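Local coordinates for protein Uly1 (Catenovulum maritimum, PDB 7DRQ) that probably cleaves ulvan, an algal polysaccharide, as a calcium-binding lyase of polysaccharide lyase family 24, at residues 449-461 / 469-481. Residues are numbered along the deposited sequence; the frame is centred on the assembly and turned at random.
Sequences VHIHDGKLYYYLL and KRTTYLQIINLDI
The carbonyl oxygen of Gly454 is gripped by two donors. Leu479 N reaches Gly454 O at 3.1 Å, in the carbonyl plane, and a water donates to the same oxygen. That water also donates to Asn478 OD1 and accepts from Ile481 N, so it ties the type I' turn of His452 to Lys455 to the backbone of Ile481, the last modelled residue. Asn478 OD1 accepts a second hydrogen bond, from Asp480 N at 2.8 Å, which makes an Asx turn. Beyond this, 455-461 and 469-478 pair as the antiparallel strands of a hairpin. Six backbone bonds run in three reciprocal pairs: Leu456 with Ile477, Tyr458 with Gln475 and Leu460 with Tyr473. The shortest is Leu456 N to Ile477 O, 2.7 Å and nearly straight at 172°.

On one sheet face, Ile476 lies over the Tyr457 ring. Its CG2 makes a CH-pi contact 4.3 Å from the ring centroid, and its CG1 touches Tyr457 CD2 at 3.8 Å. Ile476 CG1 stands anti to the carbonyl carbon (chi1 -55°), which leaves both branches against the ring. An alanine here would lose both branches and would probably leave that ring face poorly packed and the ring freer to shift. Further along, a second water links Tyr459 OH to Thr472 OG1; Tyr459 OH also hydrogen-bonds to Thr63 O. On the opposite face, Leu456 CD2 meets Ile477 CD1 side by side at 3.7 Å. Leu460 CD1 packs on the Gln475 amide, whose NE2 bonds to Glu7 OE1.

The hairpin forms the middle of a four-stranded sheet, consistent with a beta-propeller blade. Strand 444-452 flanks 455-462. The N-terminal strand 3-15 flanks 469-478 and completes the blade, as in propellers closed by joining both chain ends. Its Glu5 holds Lys455 NZ and Asn478 ND2. Tyr457 packs toward strand 53-56, and Leu456 and Tyr458 toward strand 408-415.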
loop_
_atom_site.group_PDB
_atom_site.type_symbol
_atom_site.label_atom_id
_atom_site.label_comp_id
_atom_site.label_asym_id
_atom_site.label_seq_id
_atom_site.Cartn_x
_atom_site.Cartn_y
_atom_site.Cartn_z
ATOM N N VAL A 449 -0.326 9.679 -2.250
ATOM C CA VAL A 449 0.841 10.548 -2.154
ATOM C C VAL A 449 2.099 9.740 -2.439
ATOM O O VAL A 449 2.249 8.619 -1.937
ATOM C CB VAL A 449 0.909 11.166 -0.745
ATOM C CG1 VAL A 449 2.262 11.827 -0.508
ATOM C CG2 VAL A 449 -0.247 12.132 -0.532
ATOM N N HIS A 450 3.012 10.317 -3.226
ATOM C CA HIS A 450 4.370 9.806 -3.378
ATOM C C HIS A 450 5.334 10.976 -3.254
ATOM O O HIS A 450 5.237 11.937 -4.019
ATOM C CB HIS A 450 4.549 9.101 -4.726
ATOM C CG HIS A 450 5.920 8.535 -4.935
ATOM N ND1 HIS A 450 6.347 7.384 -4.308
ATOM C CD2 HIS A 450 6.954 8.952 -5.703
ATOM C CE1 HIS A 450 7.590 7.122 -4.670
ATOM N NE2 HIS A 450 7.981 8.052 -5.521
ATOM N N ILE A 451 6.249 10.909 -2.285
ATOM C CA ILE A 451 7.268 11.937 -2.092
ATOM C C ILE A 451 8.540 11.476 -2.789
ATOM O O ILE A 451 8.996 10.346 -2.572
ATOM C CB ILE A 451 7.527 12.191 -0.595
ATOM C CG1 ILE A 451 6.214 12.488 0.146
ATOM C CG2 ILE A 451 8.552 13.314 -0.415
ATOM C CD1 ILE A 451 5.460 13.674 -0.404
ATOM N N HIS A 452 9.121 12.337 -3.622
ATOM C CA HIS A 452 10.335 11.954 -4.337
ATOM C C HIS A 452 11.150 13.202 -4.636
ATOM O O HIS A 452 10.646 14.129 -5.274
ATOM C CB HIS A 452 9.984 11.204 -5.626
ATOM C CG HIS A 452 11.162 10.905 -6.496
ATOM N ND1 HIS A 452 11.927 9.771 -6.342
ATOM C CD2 HIS A 452 11.707 11.590 -7.529
ATOM C CE1 HIS A 452 12.889 9.765 -7.245
ATOM N NE2 HIS A 452 12.781 10.860 -7.976
ATOM N N ASP A 453 12.398 13.227 -4.165
ATOM C CA ASP A 453 13.341 14.306 -4.465
ATOM C C ASP A 453 12.760 15.675 -4.121
ATOM O O ASP A 453 12.774 16.605 -4.927
ATOM C CB ASP A 453 13.768 14.250 -5.931
ATOM C CG ASP A 453 15.133 14.876 -6.166
ATOM O OD1 ASP A 453 15.780 15.281 -5.175
ATOM O OD2 ASP A 453 15.558 14.958 -7.343
ATOM N N GLY A 454 12.233 15.792 -2.906
ATOM C CA GLY A 454 11.720 17.066 -2.443
ATOM C C GLY A 454 10.425 17.527 -3.071
ATOM O O GLY A 454 10.036 18.679 -2.863
ATOM N N LYS A 455 9.739 16.674 -3.830
ATOM C CA LYS A 455 8.463 17.048 -4.431
ATOM C C LYS A 455 7.382 16.045 -4.057
ATOM O O LYS A 455 7.654 14.863 -3.814
ATOM C CB LYS A 455 8.568 17.158 -5.957
ATOM C CG LYS A 455 9.607 18.205 -6.409
ATOM C CD LYS A 455 9.536 18.467 -7.895
ATOM C CE LYS A 455 10.545 19.533 -8.301
ATOM N NZ LYS A 455 10.356 19.925 -9.723
ATOM N N LEU A 456 6.151 16.550 -4.017
ATOM C CA LEU A 456 4.950 15.773 -3.739
ATOM C C LEU A 456 4.270 15.452 -5.068
ATOM O O LEU A 456 3.929 16.362 -5.831
ATOM C CB LEU A 456 4.004 16.553 -2.816
ATOM C CG LEU A 456 2.489 16.277 -2.860
ATOM C CD1 LEU A 456 2.201 14.847 -2.454
ATOM C CD2 LEU A 456 1.691 17.244 -1.964
ATOM N N TYR A 457 4.125 14.165 -5.358
ATOM C CA TYR A 457 3.404 13.674 -6.525
ATOM C C TYR A 457 2.060 13.188 -6.019
ATOM O O TYR A 457 1.986 12.181 -5.306
ATOM C CB TYR A 457 4.195 12.563 -7.225
ATOM C CG TYR A 457 5.479 13.090 -7.827
ATOM C CD1 TYR A 457 6.593 13.343 -7.027
ATOM C CD2 TYR A 457 5.563 13.386 -9.190
ATOM C CE1 TYR A 457 7.762 13.854 -7.568
ATOM C CE2 TYR A 457 6.732 13.912 -9.741
ATOM C CZ TYR A 457 7.826 14.139 -8.925
ATOM O OH TYR A 457 8.988 14.652 -9.464
ATOM N N TYR A 458 1.003 13.937 -6.331
ATOM C CA TYR A 458 -0.331 13.666 -5.798
ATOM C C TYR A 458 -1.174 13.096 -6.926
ATOM O O TYR A 458 -1.458 13.790 -7.903
ATOM C CB TYR A 458 -0.956 14.943 -5.230
ATOM C CG TYR A 458 -1.895 14.732 -4.068
ATOM C CD1 TYR A 458 -2.248 13.458 -3.642
ATOM C CD2 TYR A 458 -2.445 15.832 -3.398
ATOM C CE1 TYR A 458 -3.101 13.283 -2.566
ATOM C CE2 TYR A 458 -3.296 15.667 -2.334
ATOM C CZ TYR A 458 -3.632 14.401 -1.922
ATOM O OH TYR A 458 -4.485 14.272 -0.849
ATOM N N TYR A 459 -1.581 11.850 -6.766
ATOM C CA TYR A 459 -2.313 11.095 -7.782
ATOM C C TYR A 459 -3.765 11.093 -7.324
ATOM O O TYR A 459 -4.090 10.507 -6.286
ATOM C CB TYR A 459 -1.699 9.697 -7.886
ATOM C CG TYR A 459 -2.191 8.774 -8.981
ATOM C CD1 TYR A 459 -3.043 9.206 -9.989
ATOM C CD2 TYR A 459 -1.789 7.441 -8.988
ATOM C CE1 TYR A 459 -3.482 8.327 -10.988
ATOM C CE2 TYR A 459 -2.212 6.567 -9.966
ATOM C CZ TYR A 459 -3.062 7.002 -10.959
ATOM O OH TYR A 459 -3.460 6.082 -11.911
ATOM N N LEU A 460 -4.631 11.757 -8.077
ATOM C CA LEU A 460 -5.901 12.233 -7.543
ATOM C C LEU A 460 -7.091 11.785 -8.383
ATOM O O LEU A 460 -7.021 11.791 -9.610
ATOM C CB LEU A 460 -5.889 13.765 -7.483
ATOM C CG LEU A 460 -4.918 14.375 -6.478
ATOM C CD1 LEU A 460 -4.506 15.779 -6.911
ATOM C CD2 LEU A 460 -5.539 14.402 -5.075
ATOM N N LEU A 461 -8.187 11.427 -7.712
ATOM C CA LEU A 461 -9.474 11.158 -8.352
ATOM C C LEU A 461 -10.338 12.417 -8.279
ATOM O O LEU A 461 -10.595 12.933 -7.186
ATOM C CB LEU A 461 -10.187 9.993 -7.664
ATOM C CG LEU A 461 -11.631 9.687 -8.086
ATOM C CD1 LEU A 461 -11.675 9.161 -9.490
ATOM C CD2 LEU A 461 -12.244 8.660 -7.130
ATOM N N LYS A 469 -16.659 5.166 -14.875
ATOM C CA LYS A 469 -15.487 5.738 -15.530
ATOM C C LYS A 469 -15.294 7.155 -15.013
ATOM O O LYS A 469 -16.169 8.010 -15.193
ATOM C CB LYS A 469 -15.638 5.746 -17.054
ATOM C CG LYS A 469 -15.610 4.356 -17.684
ATOM C CD LYS A 469 -16.019 4.410 -19.158
ATOM C CE LYS A 469 -17.521 4.651 -19.316
ATOM N NZ LYS A 469 -18.348 3.496 -18.818
ATOM N N ARG A 470 -14.151 7.412 -14.386
ATOM C CA ARG A 470 -13.910 8.700 -13.746
ATOM C C ARG A 470 -12.573 9.261 -14.200
ATOM O O ARG A 470 -11.784 8.595 -14.880
ATOM C CB ARG A 470 -13.933 8.576 -12.217
ATOM C CG ARG A 470 -15.158 7.867 -11.670
ATOM C CD ARG A 470 -16.290 8.830 -11.438
ATOM N NE ARG A 470 -17.557 8.170 -11.125
ATOM C CZ ARG A 470 -18.151 8.209 -9.935
ATOM N NH1 ARG A 470 -17.591 8.864 -8.922
ATOM N NH2 ARG A 470 -19.318 7.606 -9.761
ATOM N N THR A 471 -12.302 10.492 -13.780
ATOM C CA THR A 471 -11.138 11.238 -14.240
ATOM C C THR A 471 -10.112 11.338 -13.120
ATOM O O THR A 471 -10.457 11.695 -11.989
ATOM C CB THR A 471 -11.542 12.637 -14.717
ATOM O OG1 THR A 471 -12.403 12.512 -15.860
ATOM C CG2 THR A 471 -10.309 13.442 -15.115
ATOM N N THR A 472 -8.854 11.031 -13.440
ATOM C CA THR A 472 -7.763 11.161 -12.493
ATOM C C THR A 472 -6.745 12.166 -13.006
ATOM O O THR A 472 -6.599 12.380 -14.215
ATOM C CB THR A 472 -7.051 9.819 -12.232
ATOM O OG1 THR A 472 -6.607 9.294 -13.479
ATOM C CG2 THR A 472 -8.005 8.833 -11.592
ATOM N N TYR A 473 -6.032 12.765 -12.059
ATOM C CA TYR A 473 -5.033 13.778 -12.325
ATOM C C TYR A 473 -3.768 13.443 -11.557
ATOM O O TYR A 473 -3.803 12.764 -10.530
ATOM C CB TYR A 473 -5.503 15.168 -11.889
ATOM C CG TYR A 473 -6.436 15.796 -12.886
ATOM C CD1 TYR A 473 -7.792 15.531 -12.851
ATOM C CD2 TYR A 473 -5.949 16.630 -13.881
ATOM C CE1 TYR A 473 -8.652 16.097 -13.780
ATOM C CE2 TYR A 473 -6.797 17.197 -14.810
ATOM C CZ TYR A 473 -8.142 16.925 -14.755
ATOM O OH TYR A 473 -8.991 17.494 -15.686
ATOM N N LEU A 474 -2.657 13.968 -12.058
ATOM C CA LEU A 474 -1.400 14.011 -11.331
ATOM C C LEU A 474 -1.048 15.461 -11.039
ATOM O O LEU A 474 -1.014 16.290 -11.958
ATOM C CB LEU A 474 -0.272 13.371 -12.140
ATOM C CG LEU A 474 1.149 13.661 -11.632
ATOM C CD1 LEU A 474 1.372 13.049 -10.244
ATOM C CD2 LEU A 474 2.211 13.144 -12.626
ATOM N N GLN A 475 -0.769 15.767 -9.774
ATOM C CA GLN A 475 -0.221 17.068 -9.409
ATOM C C GLN A 475 1.211 16.906 -8.919
ATOM O O GLN A 475 1.533 15.946 -8.209
ATOM C CB GLN A 475 -1.062 17.765 -8.338
ATOM C CG GLN A 475 -2.416 18.253 -8.852
ATOM C CD GLN A 475 -3.127 19.151 -7.863
ATOM O OE1 GLN A 475 -2.673 19.336 -6.730
ATOM N NE2 GLN A 475 -4.259 19.710 -8.285
ATOM N N ILE A 476 2.076 17.830 -9.328
ATOM C CA ILE A 476 3.470 17.845 -8.890
ATOM C C ILE A 476 3.662 19.137 -8.107
ATOM O O ILE A 476 3.537 20.240 -8.659
ATOM C CB ILE A 476 4.454 17.725 -10.057
ATOM C CG1 ILE A 476 4.141 16.466 -10.874
ATOM C CG2 ILE A 476 5.891 17.644 -9.544
ATOM C CD1 ILE A 476 4.968 16.345 -12.153
ATOM N N ILE A 477 3.928 18.996 -6.813
ATOM C CA ILE A 477 3.962 20.110 -5.881
ATOM C C ILE A 477 5.356 20.151 -5.273
ATOM O O ILE A 477 5.828 19.155 -4.711
ATOM C CB ILE A 477 2.876 19.980 -4.800
ATOM C CG1 ILE A 477 1.469 20.116 -5.413
ATOM C CG2 ILE A 477 3.078 21.022 -3.719
ATOM C CD1 ILE A 477 0.340 19.604 -4.487
ATOM N N ASN A 478 6.025 21.289 -5.420
ATOM C CA ASN A 478 7.372 21.462 -4.896
ATOM C C ASN A 478 7.300 21.737 -3.401
ATOM O O ASN A 478 6.675 22.714 -2.974
ATOM C CB ASN A 478 8.069 22.613 -5.625
ATOM C CG ASN A 478 9.562 22.599 -5.431
ATOM O OD1 ASN A 478 10.050 22.397 -4.322
ATOM N ND2 ASN A 478 10.305 22.810 -6.514
ATOM N N LEU A 479 7.938 20.882 -2.600
ATOM C CA LEU A 479 7.902 21.080 -1.157
ATOM C C LEU A 479 8.887 22.138 -0.676
ATOM O O LEU A 479 8.917 22.423 0.527
ATOM C CB LEU A 479 8.158 19.754 -0.436
ATOM C CG LEU A 479 7.068 18.727 -0.723
ATOM C CD1 LEU A 479 7.404 17.359 -0.119
ATOM C CD2 LEU A 479 5.748 19.228 -0.187
ATOM N N ASP A 480 9.678 22.728 -1.578
ATOM C CA ASP A 480 10.565 23.834 -1.230
ATOM C C ASP A 480 11.512 23.442 -0.090
ATOM O O ASP A 480 11.629 24.138 0.922
ATOM C CB ASP A 480 9.736 25.073 -0.880
ATOM C CG ASP A 480 10.535 26.364 -0.948
ATOM O OD1 ASP A 480 11.580 26.405 -1.630
ATOM O OD2 ASP A 480 10.104 27.332 -0.297
ATOM N N ILE A 481 12.182 22.303 -0.259
ATOM C CA ILE A 481 13.096 21.763 0.753
ATOM C C ILE A 481 14.386 22.572 0.769
ATOM O O ILE A 481 15.087 22.652 -0.243
ATOM C CB ILE A 481 13.401 20.257 0.504
ATOM C CG1 ILE A 481 12.161 19.393 0.749
ATOM C CG2 ILE A 481 14.560 19.771 1.376
ATOM C CD1 ILE A 481 11.430 19.716 2.027
HETATM O O HOH W 1 11.949 20.741 -2.713
HETATM O O HOH W 2 -5.754 6.689 -13.370
#